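Local structure of putative ferredoxin (Rhodopseudomonas palustris, 4ID8) at residues 25-30 with 46-51. The protein carries a [3Fe-4S] cluster and probably serves as an electron-transfer ferredoxin associated with the cytochrome P450 CYP194A4. Residues are numbered along the deposited sequence; the frame is centred on the assembly and turned at random.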
# COMPACT_ATOMS: atom_id res chain seq x y z
N PRO A 25 4.68 -4.49 -5.44
CA PRO A 25 5.26 -3.45 -6.27
C PRO A 25 4.21 -2.87 -7.20
O PRO A 25 4.25 -1.70 -7.55
CB PRO A 25 6.33 -4.20 -7.10
CG PRO A 25 6.45 -5.54 -6.53
CD PRO A 25 5.33 -5.80 -5.63
N GLU A 26 3.26 -3.72 -7.54
CA GLU A 26 2.17 -3.43 -8.46
C GLU A 26 1.18 -2.46 -7.87
O GLU A 26 0.44 -1.83 -8.60
CB GLU A 26 1.45 -4.74 -8.88
CG GLU A 26 2.36 -5.91 -9.35
CD GLU A 26 2.76 -6.92 -8.22
OE1 GLU A 26 2.55 -6.65 -7.00
OE2 GLU A 26 3.28 -8.01 -8.56
N LEU A 27 1.15 -2.32 -6.56
CA LEU A 27 0.11 -1.57 -5.93
C LEU A 27 0.54 -0.23 -5.31
O LEU A 27 -0.30 0.63 -5.09
CB LEU A 27 -0.56 -2.48 -4.87
CG LEU A 27 -1.45 -3.65 -5.31
CD1 LEU A 27 -1.82 -4.49 -4.14
CD2 LEU A 27 -2.72 -3.12 -6.01
N PHE A 28 1.83 -0.11 -4.96
CA PHE A 28 2.42 1.10 -4.35
C PHE A 28 3.56 1.66 -5.21
O PHE A 28 4.22 0.92 -5.90
CB PHE A 28 2.92 0.78 -2.95
CG PHE A 28 1.85 0.11 -2.09
CD1 PHE A 28 1.03 0.88 -1.27
CD2 PHE A 28 1.67 -1.27 -2.11
CE1 PHE A 28 0.04 0.27 -0.50
CE2 PHE A 28 0.68 -1.86 -1.37
CZ PHE A 28 -0.13 -1.10 -0.55
N ASP A 29 3.68 2.98 -5.22
CA ASP A 29 4.89 3.68 -5.71
C ASP A 29 5.45 4.50 -4.58
O ASP A 29 4.75 4.99 -3.73
CB ASP A 29 4.60 4.62 -6.86
CG ASP A 29 4.42 3.88 -8.17
OD1 ASP A 29 5.09 2.85 -8.40
OD2 ASP A 29 3.60 4.32 -8.99
N LEU A 30 6.76 4.62 -4.58
CA LEU A 30 7.47 5.42 -3.60
C LEU A 30 7.91 6.75 -4.21
O LEU A 30 8.46 6.77 -5.32
CB LEU A 30 8.73 4.68 -3.16
CG LEU A 30 8.55 3.33 -2.53
CD1 LEU A 30 9.92 2.97 -2.20
CD2 LEU A 30 7.69 3.45 -1.28
N ALA A 46 -8.13 -8.83 -8.91
CA ALA A 46 -8.45 -10.13 -8.29
C ALA A 46 -7.18 -10.86 -7.91
O ALA A 46 -7.04 -11.35 -6.80
CB ALA A 46 -9.31 -10.96 -9.24
N ASP A 47 -6.20 -10.86 -8.80
CA ASP A 47 -4.89 -11.48 -8.53
C ASP A 47 -3.95 -10.80 -7.53
O ASP A 47 -2.94 -11.37 -7.16
CB ASP A 47 -4.15 -11.73 -9.82
CG ASP A 47 -3.70 -10.44 -10.49
OD1 ASP A 47 -4.28 -9.35 -10.26
OD2 ASP A 47 -2.72 -10.53 -11.25
N LEU A 48 -4.30 -9.62 -7.03
CA LEU A 48 -3.44 -8.98 -6.06
C LEU A 48 -4.14 -8.74 -4.75
O LEU A 48 -3.67 -7.97 -3.95
CB LEU A 48 -2.92 -7.66 -6.61
CG LEU A 48 -2.05 -7.79 -7.86
CD1 LEU A 48 -1.73 -6.42 -8.36
CD2 LEU A 48 -0.78 -8.56 -7.56
N ILE A 49 -5.28 -9.39 -4.53
CA ILE A 49 -6.15 -9.11 -3.37
C ILE A 49 -5.46 -9.55 -2.12
O ILE A 49 -5.47 -8.87 -1.09
CB ILE A 49 -7.60 -9.69 -3.56
CG1 ILE A 49 -8.45 -8.70 -4.39
CG2 ILE A 49 -8.28 -9.97 -2.22
CD1 ILE A 49 -9.87 -9.19 -4.82
N ASP A 50 -4.79 -10.68 -2.21
CA ASP A 50 -4.03 -11.22 -1.10
C ASP A 50 -2.77 -10.41 -0.77
O ASP A 50 -2.43 -10.26 0.40
CB ASP A 50 -3.63 -12.68 -1.36
CG ASP A 50 -4.81 -13.66 -1.24
OD1 ASP A 50 -5.86 -13.30 -0.63
OD2 ASP A 50 -4.64 -14.79 -1.78
N LYS A 51 -2.06 -9.93 -1.78
CA LYS A 51 -0.89 -9.10 -1.53
C LYS A 51 -1.23 -7.77 -0.93
O LYS A 51 -0.45 -7.16 -0.25
CB LYS A 51 -0.20 -8.87 -2.84
CG LYS A 51 0.46 -10.10 -3.30
CD LYS A 51 0.90 -9.95 -4.74
CE LYS A 51 1.49 -11.28 -5.29
NZ LYS A 51 2.13 -12.07 -4.18
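In Leu27 and Leu48, CB points toward the other segment, and chi1 of -72° and -63° places CG anti to the carbonyl carbon, beside the backbone N, from where the methyls reach across. The two side chains run alongside each other, pointing in opposite senses. Leu48 does most of the touching: CD1 lies against both Glu26 and Leu27, while CD2 meets Glu26 alone. Its CD1 packs against Leu27 CG at 4.1 Å and presses closer still on Glu26, 3.6 Å from CB. The Glu26 chain bends at chi2 (94°) and brings OE1 to 3.9 Å from Leu48 CD2. Leu27 CD1 also lies 3.9 Å from Leu48 O. No hydrogen bond crosses between the two segments; van der Waals packing around Leu48 makes most of the contact. Lys51 comes in beside the carboxylate, its CD 4.3 Å from Glu26 OE1; Lys51 NZ and Glu26 OE2 stay 6.1 Å apart, too far for a salt bridge, though their opposite charges may attract weakly. This is structural packing within the ferredoxin domain, the Leu27 side chain about 10 Å from the [3Fe-4S] cluster. It joins N-cap Leu48 of helix 49-58 to the turn before strand 28-30; Leu27 continues onto Ala52, while Phe28 touches Ala55 and strand 6-9.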